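Local coordinates for protein 2-C-methyl-D-erythritol 2,4-cyclodiphosphate synthase (Thermus thermophilus, PDB 1IV3) that catalyses the metal-dependent conversion of 4-diphosphocytidyl-2-C-methyl-D-erythritol 2-phosphate to 2-C-methyl-D-erythritol 2,4-cyclodiphosphate, releasing CMP, in the non-mevalonate pathway of isoprenoid synthesis, at residues T99-K104 / K132-L137; S9-E14 / P139-A144. The protein carries 3 engineered substitutions. All coordinates share one frame; numbering follows the deposited sequence.

Contact 1: residues T99-K104 / K132-L137; sequences TLDRPK and KTSEGL
The substrate-binding loops of this IspF enzyme meet where Asp101 faces Ser134 and Gly136. The loops follow the neighbouring parallel strands 91-99 and 127-132, and Thr99 and Lys132 still form a parallel bridge between them. Leu100 N donates to Lys132 O at 2.9 Å. Past this bond, the Asp101 carboxylate joins the two loops. Its CG lies anti to the carbonyl carbon (chi1 -64°), which swings the carboxylate toward the other loop. OD1 accepts twice from Ser134. Ser134 N comes to 2.7 Å from Asp101 OD1 on the syn side, 35° out of the carboxylate plane. Two bonds on one oxygen should limit the rotation of the carboxylate. Residues 134-137 form a type I' turn, and Gly136 N gives a weak 3.4 Å bond to Asp101 OD2. Overlapping this turn, Glu135 N donates to Thr133 OG1 in an ST turn. Thr133 is a predicted transition-state stabiliser. Lys132 NZ leads away from this contact and bonds Asp8 OD1 of the second subunit. Thr99 CG2 packs 3.7 Å from Thr133 C. Ser134 OG, which also binds Ala138 N, donates to the syn lone pair of Asp101 OD1 over 2.5 Å.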
ATOM      1  N   THR A  99       0.416  -9.055   7.005  1.00 10.39           N
ATOM      2  CA  THR A  99       0.534  -8.507   8.351  1.00 12.87           C
ATOM      3  C   THR A  99      -0.425  -9.210   9.290  1.00 16.06           C
ATOM      4  O   THR A  99      -1.632  -9.283   9.035  1.00 14.73           O
ATOM      5  CB  THR A  99       0.234  -6.995   8.336  1.00 12.52           C
ATOM      6  OG1 THR A  99       1.123  -6.343   7.420  1.00 13.41           O
ATOM      7  CG2 THR A  99       0.471  -6.394   9.703  1.00 11.93           C
ATOM      8  N   LEU A 100       0.115  -9.752  10.369  1.00 15.03           N
ATOM      9  CA  LEU A 100      -0.694 -10.388  11.415  1.00 17.67           C
ATOM     10  C   LEU A 100       0.190 -10.637  12.637  1.00 19.43           C
ATOM     11  O   LEU A 100       1.401 -10.856  12.500  1.00 13.17           O
ATOM     12  CB  LEU A 100      -1.344 -11.673  10.916  1.00 19.89           C
ATOM     13  CG  LEU A 100      -0.483 -12.927  10.764  1.00 14.41           C
ATOM     14  CD1 LEU A 100      -1.316 -14.113  10.274  1.00 20.41           C
ATOM     15  CD2 LEU A 100       0.674 -12.688   9.818  1.00 18.32           C
ATOM     16  N   ASP A 101      -0.402 -10.564  13.826  1.00 17.91           N
ATOM     17  CA  ASP A 101       0.410 -10.679  15.041  1.00 19.08           C
ATOM     18  C   ASP A 101       0.710 -12.125  15.390  1.00 20.01           C
ATOM     19  O   ASP A 101       1.717 -12.406  16.049  1.00 22.98           O
ATOM     20  CB  ASP A 101      -0.292  -9.940  16.194  1.00 22.27           C
ATOM     21  CG  ASP A 101      -0.395  -8.454  15.912  1.00 21.64           C
ATOM     22  OD1 ASP A 101      -0.210  -8.018  14.757  1.00 25.98           O
ATOM     23  OD2 ASP A 101      -0.639  -7.670  16.858  1.00 45.74           O
ATOM     24  N   ARG A 102      -0.114 -13.073  14.960  1.00 17.43           N
ATOM     25  CA  ARG A 102       0.173 -14.492  15.176  1.00 13.98           C
ATOM     26  C   ARG A 102      -0.617 -15.271  14.137  1.00 16.02           C
ATOM     27  O   ARG A 102      -1.646 -14.700  13.730  1.00 19.92           O
ATOM     28  CB  ARG A 102      -0.200 -14.908  16.592  1.00 19.63           C
ATOM     29  CG  ARG A 102      -1.555 -14.391  17.024  1.00 28.88           C
ATOM     30  CD  ARG A 102      -1.956 -14.816  18.437  1.00 30.66           C
ATOM     31  NE  ARG A 102      -3.390 -14.571  18.615  1.00 37.07           N
ATOM     32  CZ  ARG A 102      -4.230 -15.292  19.337  1.00 42.34           C
ATOM     33  NH1 ARG A 102      -3.795 -16.359  19.994  1.00 33.15           N
ATOM     34  NH2 ARG A 102      -5.513 -14.944  19.405  1.00 43.28           N
ATOM     35  N   PRO A 103      -0.193 -16.444  13.712  1.00 18.68           N
ATOM     36  CA  PRO A 103       1.027 -17.134  14.119  1.00 20.53           C
ATOM     37  C   PRO A 103       2.248 -16.601  13.372  1.00 24.74           C
ATOM     38  O   PRO A 103       2.097 -15.844  12.411  1.00 26.67           O
ATOM     39  CB  PRO A 103       0.781 -18.578  13.658  1.00 26.38           C
ATOM     40  CG  PRO A 103      -0.011 -18.391  12.403  1.00 24.68           C
ATOM     41  CD  PRO A 103      -0.925 -17.235  12.683  1.00 24.48           C
ATOM     42  N   LYS A 104       3.450 -16.983  13.793  1.00 17.79           N
ATOM     43  CA  LYS A 104       4.647 -16.651  13.033  1.00 23.03           C
ATOM     44  C   LYS A 104       4.607 -17.302  11.651  1.00 19.06           C
ATOM     45  O   LYS A 104       4.318 -18.505  11.550  1.00 15.09           O
ATOM     46  CB  LYS A 104       5.904 -17.122  13.785  1.00 23.44           C
ATOM     47  CG  LYS A 104       6.079 -16.365  15.103  1.00 32.91           C
ATOM     48  CD  LYS A 104       7.358 -16.773  15.814  1.00 48.64           C
ATOM     49  CE  LYS A 104       8.208 -15.556  16.168  1.00 50.90           C
ATOM     50  NZ  LYS A 104       7.849 -15.021  17.518  1.00 72.46           N
ATOM     51  N   LYS A 132       4.984  -9.233   8.329  1.00 10.21           N
ATOM     52  CA  LYS A 132       5.013  -8.238   9.380  1.00 11.02           C
ATOM     53  C   LYS A 132       3.974  -8.605  10.445  1.00 11.60           C
ATOM     54  O   LYS A 132       3.011  -9.318  10.188  1.00 12.37           O
ATOM     55  CB  LYS A 132       4.691  -6.825   8.895  1.00 13.18           C
ATOM     56  CG  LYS A 132       5.522  -6.339   7.734  1.00 22.21           C
ATOM     57  CD  LYS A 132       6.955  -6.006   8.102  1.00 20.98           C
ATOM     58  CE  LYS A 132       7.044  -5.053   9.286  1.00 22.61           C
ATOM     59  NZ  LYS A 132       8.475  -4.790   9.626  1.00 19.19           N
ATOM     60  N   THR A 133       4.210  -8.046  11.636  1.00 14.35           N
ATOM     61  CA  THR A 133       3.170  -8.032  12.649  1.00 16.58           C
ATOM     62  C   THR A 133       2.630  -6.600  12.733  1.00 15.81           C
ATOM     63  O   THR A 133       3.279  -5.704  12.198  1.00 17.95           O
ATOM     64  CB  THR A 133       3.642  -8.413  14.056  1.00 29.79           C
ATOM     65  OG1 THR A 133       4.301  -7.255  14.600  1.00 29.08           O
ATOM     66  CG2 THR A 133       4.658  -9.533  14.013  1.00 33.31           C
ATOM     67  N   SER A 134       1.497  -6.403  13.386  1.00 19.79           N
ATOM     68  CA  SER A 134       0.880  -5.079  13.407  1.00 23.24           C
ATOM     69  C   SER A 134       1.421  -4.225  14.546  1.00 20.21           C
ATOM     70  O   SER A 134       1.017  -3.077  14.693  1.00 17.58           O
ATOM     71  CB  SER A 134      -0.638  -5.198  13.595  1.00 23.26           C
ATOM     72  OG  SER A 134      -0.942  -5.604  14.928  1.00 27.54           O
ATOM     73  N   GLU A 135       2.312  -4.814  15.344  1.00 17.12           N
ATOM     74  CA  GLU A 135       2.774  -4.101  16.543  1.00 13.76           C
ATOM     75  C   GLU A 135       1.575  -3.673  17.370  1.00 15.52           C
ATOM     76  O   GLU A 135       1.539  -2.594  17.979  1.00 21.06           O
ATOM     77  CB  GLU A 135       3.615  -2.894  16.148  1.00 22.58           C
ATOM     78  CG  GLU A 135       4.933  -3.182  15.471  1.00 32.78           C
ATOM     79  CD  GLU A 135       5.900  -4.001  16.296  1.00 44.60           C
ATOM     80  OE1 GLU A 135       6.720  -4.725  15.688  1.00 49.77           O
ATOM     81  OE2 GLU A 135       5.853  -3.943  17.537  1.00 48.56           O
ATOM     82  N   GLY A 136       0.532  -4.510  17.393  1.00 17.65           N
ATOM     83  CA  GLY A 136      -0.629  -4.184  18.201  1.00 23.39           C
ATOM     84  C   GLY A 136      -1.576  -3.189  17.589  1.00 25.15           C
ATOM     85  O   GLY A 136      -2.594  -2.829  18.189  1.00 20.96           O
ATOM     86  N   LEU A 137      -1.254  -2.742  16.374  1.00 19.68           N
ATOM     87  CA  LEU A 137      -2.177  -1.837  15.687  1.00 22.11           C
ATOM     88  C   LEU A 137      -3.483  -2.559  15.364  1.00 33.47           C
ATOM     89  O   LEU A 137      -4.577  -2.010  15.522  1.00 27.96           O
ATOM     90  CB  LEU A 137      -1.482  -1.313  14.439  1.00 25.42           C
ATOM     91  CG  LEU A 137      -2.136  -0.168  13.671  1.00 27.82           C
ATOM     92  CD1 LEU A 137      -3.117   0.597  14.539  1.00 29.57           C
ATOM     93  CD2 LEU A 137      -1.058   0.760  13.129  1.00 36.57           C
TER

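Contact 2: residues S9-E14 / P139-A144; sequences SHRLEE and PSHVQA. With MG (magnesium ion), chain G.
Leu12 lies against Ser140, His141 and Val142 along its whole side chain. Leu12 CB sits 3.4 Å from Ser140 O. Ser140 O accepts a short bond, 2.6 Å, from Leu12 N. CG is placed anti to the carbonyl carbon (chi1 -73°) and comes over the backbone at Val142 N. At the end of the chain the two methyls part. Leu12 CD1 presses on the backbone, 3.3 Å from His141 C. Leu12 CD2 reaches Val142 CG1 at 3.9 Å, and the two side chains cross at about a right angle. These residues join two neighbouring antiparallel strands of the mixed sheet, 3-14 and 141-150. His10 and Val142 are a hydrogen-bonded pair: His10 N donates to Val142 O at 3.0 Å, and Val142 N donates to His10 O at 2.9 Å. Ser9 with Gln143 and Arg11 with His141 are the non-hydrogen-bonded pairs beside it. Arg11 CA makes a CH-pi contact over one face of the His141 ring, 4.0 Å from its centroid. On the face of the sheet shared with Val142, His10 carries its imidazole to the metal site. Asp8, His42 and a water also bind this magnesium ion, and His10 NE2 lies 2.0 Å from it.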
ATOM      1  N   SER A   9      -8.350  -7.727   4.021  1.00 12.36           N
ATOM      2  CA  SER A   9      -8.207  -7.957   5.461  1.00 20.00           C
ATOM      3  C   SER A   9      -9.328  -8.871   5.945  1.00 15.79           C
ATOM      4  O   SER A   9     -10.398  -8.884   5.342  1.00 19.01           O
ATOM      5  CB  SER A   9      -8.199  -6.629   6.216  1.00 21.00           C
ATOM      6  OG  SER A   9      -9.501  -6.060   6.244  1.00 25.92           O
ATOM      7  N   HIS A  10      -9.055  -9.619   7.009  1.00 10.98           N
ATOM      8  CA  HIS A  10     -10.075 -10.417   7.662  1.00 14.01           C
ATOM      9  C   HIS A  10      -9.871 -10.411   9.175  1.00 18.40           C
ATOM     10  O   HIS A  10      -8.739 -10.422   9.651  1.00 15.05           O
ATOM     11  CB  HIS A  10     -10.097 -11.885   7.219  1.00 18.55           C
ATOM     12  CG  HIS A  10     -10.585 -11.972   5.801  1.00 29.77           C
ATOM     13  ND1 HIS A  10     -11.914 -12.145   5.474  1.00 28.65           N
ATOM     14  CD2 HIS A  10      -9.908 -11.880   4.627  1.00 30.23           C
ATOM     15  CE1 HIS A  10     -12.034 -12.172   4.154  1.00 28.92           C
ATOM     16  NE2 HIS A  10     -10.830 -12.012   3.617  1.00 27.14           N
ATOM     17  N   ARG A  11     -11.023 -10.408   9.838  1.00 18.37           N
ATOM     18  CA  ARG A  11     -11.051 -10.579  11.279  1.00 17.87           C
ATOM     19  C   ARG A  11     -10.525 -11.988  11.542  1.00 19.60           C
ATOM     20  O   ARG A  11     -10.852 -12.949  10.849  1.00 17.79           O
ATOM     21  CB  ARG A  11     -12.453 -10.397  11.816  1.00 22.66           C
ATOM     22  CG  ARG A  11     -12.636 -10.078  13.280  1.00 37.03           C
ATOM     23  CD  ARG A  11     -13.978  -9.366  13.495  1.00 38.03           C
ATOM     24  NE  ARG A  11     -13.777  -7.929  13.670  1.00 43.79           N
ATOM     25  CZ  ARG A  11     -13.042  -7.375  14.630  1.00 47.84           C
ATOM     26  NH1 ARG A  11     -12.419  -8.120  15.534  1.00 32.71           N
ATOM     27  NH2 ARG A  11     -12.926  -6.051  14.692  1.00 39.01           N
ATOM     28  N   LEU A  12      -9.710 -12.061  12.588  1.00 23.84           N
ATOM     29  CA  LEU A  12      -9.200 -13.391  12.937  1.00 31.18           C
ATOM     30  C   LEU A  12      -9.930 -13.919  14.164  1.00 29.56           C
ATOM     31  O   LEU A  12     -10.144 -13.200  15.139  1.00 18.09           O
ATOM     32  CB  LEU A  12      -7.696 -13.299  13.165  1.00 23.12           C
ATOM     33  CG  LEU A  12      -6.824 -13.130  11.924  1.00 19.74           C
ATOM     34  CD1 LEU A  12      -5.423 -12.722  12.351  1.00 21.70           C
ATOM     35  CD2 LEU A  12      -6.802 -14.416  11.095  1.00 17.00           C
ATOM     36  N   GLU A  13     -10.328 -15.193  14.143  1.00 24.41           N
ATOM     37  CA  GLU A  13     -10.955 -15.684  15.377  1.00 23.12           C
ATOM     38  C   GLU A  13     -10.366 -17.020  15.810  1.00 24.93           C
ATOM     39  O   GLU A  13      -9.933 -17.847  15.008  1.00 18.84           O
ATOM     40  CB  GLU A  13     -12.468 -15.774  15.187  1.00 33.53           C
ATOM     41  CG  GLU A  13     -13.249 -14.939  16.198  1.00 51.05           C
ATOM     42  CD  GLU A  13     -14.095 -13.868  15.535  1.00 59.62           C
ATOM     43  OE1 GLU A  13     -14.416 -14.047  14.338  1.00 78.64           O
ATOM     44  OE2 GLU A  13     -14.419 -12.868  16.209  1.00 59.39           O
ATOM     45  N   GLU A  14     -10.369 -17.212  17.137  1.00 20.62           N
ATOM     46  CA  GLU A  14      -9.838 -18.430  17.716  1.00 18.55           C
ATOM     47  C   GLU A  14     -10.526 -19.694  17.193  1.00 16.32           C
ATOM     48  O   GLU A  14     -11.749 -19.757  17.059  1.00 17.18           O
ATOM     49  CB  GLU A  14      -9.927 -18.349  19.255  1.00 21.63           C
ATOM     50  CG  GLU A  14      -8.529 -18.344  19.862  1.00 25.98           C
ATOM     51  CD  GLU A  14      -8.226 -17.014  20.521  1.00 44.18           C
ATOM     52  OE1 GLU A  14      -7.061 -16.571  20.515  1.00 55.06           O
ATOM     53  OE2 GLU A  14      -9.183 -16.406  21.048  1.00 67.08           O
ATOM     54  N   PRO A 139      -4.369  -6.355  16.175  1.00 21.61           N
ATOM     55  CA  PRO A 139      -3.963  -7.665  16.701  1.00 21.70           C
ATOM     56  C   PRO A 139      -4.934  -8.782  16.396  1.00 16.76           C
ATOM     57  O   PRO A 139      -4.695  -9.952  16.670  1.00 24.07           O
ATOM     58  CB  PRO A 139      -3.979  -7.434  18.226  1.00 22.46           C
ATOM     59  CG  PRO A 139      -5.083  -6.434  18.382  1.00 19.03           C
ATOM     60  CD  PRO A 139      -4.878  -5.463  17.240  1.00 22.70           C
ATOM     61  N   SER A 140      -6.083  -8.426  15.827  1.00 16.47           N
ATOM     62  CA  SER A 140      -7.040  -9.476  15.554  1.00 17.93           C
ATOM     63  C   SER A 140      -7.429  -9.535  14.082  1.00 26.90           C
ATOM     64  O   SER A 140      -8.498 -10.054  13.762  1.00 19.80           O
ATOM     65  CB  SER A 140      -8.268  -9.255  16.452  1.00 31.10           C
ATOM     66  OG  SER A 140      -7.932  -9.565  17.800  1.00 35.07           O
ATOM     67  N   HIS A 141      -6.583  -9.029  13.182  1.00 19.08           N
ATOM     68  CA  HIS A 141      -6.846  -9.172  11.752  1.00 14.12           C
ATOM     69  C   HIS A 141      -5.599  -9.701  11.045  1.00 12.94           C
ATOM     70  O   HIS A 141      -4.475  -9.509  11.509  1.00 14.29           O
ATOM     71  CB  HIS A 141      -7.243  -7.863  11.086  1.00 15.49           C
ATOM     72  CG  HIS A 141      -8.567  -7.308  11.498  1.00 17.99           C
ATOM     73  ND1 HIS A 141      -9.629  -7.218  10.636  1.00 21.91           N
ATOM     74  CD2 HIS A 141      -8.992  -6.797  12.687  1.00 15.25           C
ATOM     75  CE1 HIS A 141     -10.660  -6.688  11.281  1.00 23.07           C
ATOM     76  NE2 HIS A 141     -10.303  -6.424  12.515  1.00 21.97           N
ATOM     77  N   VAL A 142      -5.834 -10.356   9.921  1.00 13.94           N
ATOM     78  CA  VAL A 142      -4.762 -10.624   8.960  1.00 12.96           C
ATOM     79  C   VAL A 142      -4.913  -9.588   7.847  1.00 17.42           C
ATOM     80  O   VAL A 142      -6.055  -9.383   7.392  1.00 16.27           O
ATOM     81  CB  VAL A 142      -4.796 -12.050   8.418  1.00 15.41           C
ATOM     82  CG1 VAL A 142      -6.179 -12.426   7.854  1.00 14.35           C
ATOM     83  CG2 VAL A 142      -3.716 -12.237   7.359  1.00 12.81           C
ATOM     84  N   GLN A 143      -3.829  -8.927   7.437  1.00 12.08           N
ATOM     85  CA  GLN A 143      -3.968  -7.949   6.358  1.00  9.60           C
ATOM     86  C   GLN A 143      -3.026  -8.339   5.219  1.00 19.88           C
ATOM     87  O   GLN A 143      -1.941  -8.859   5.505  1.00 16.11           O
ATOM     88  CB  GLN A 143      -3.632  -6.544   6.812  1.00 11.24           C
ATOM     89  CG  GLN A 143      -4.407  -6.082   8.038  1.00 13.95           C
ATOM     90  CD  GLN A 143      -3.824  -4.831   8.681  1.00 22.76           C
ATOM     91  OE1 GLN A 143      -3.231  -4.853   9.763  1.00 23.19           O
ATOM     92  NE2 GLN A 143      -3.987  -3.703   7.996  1.00 17.03           N
ATOM     93  N   ALA A 144      -3.411  -8.095   3.971  1.00 10.14           N
ATOM     94  CA  ALA A 144      -2.493  -8.308   2.860  1.00  7.94           C
ATOM     95  C   ALA A 144      -2.564  -7.093   1.949  1.00  9.32           C
ATOM     96  O   ALA A 144      -3.668  -6.583   1.752  1.00 13.85           O
ATOM     97  CB  ALA A 144      -2.827  -9.555   2.048  1.00 11.78           C
TER
HETATM   98 MG    MG G1561     -10.702 -11.531   1.691  1.00 23.06          MG
HETATM   99  O   HOH W   1     -12.720 -10.535   1.074  1.00 38.40           O

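Contact 1 is nested inside the chain loop closed by contact 2, and their centres lie about 9 Å apart. Strand 141-150 runs between 3-14 and 91-99, so the two contacts are adjacent in the sheet. Thr99 O and Gln143 N, 2.7 Å apart, probably form a hydrogen bond between strands 91-99 and 141-150. Near the sheet end, Arg102 NH2 and Glu14 OE1 make a salt bridge of 2.5 Å. Asp101 OD2 also packs 3.3 Å from Pro139 CA. Contact 2 supplies His10 to the magnesium of its own subunit. Contact 1 faces another site at the subunit interface: the side chain of Lys132 lies about 4 Å from a magnesium ion, consistent with active sites shared between subunits of the trimer.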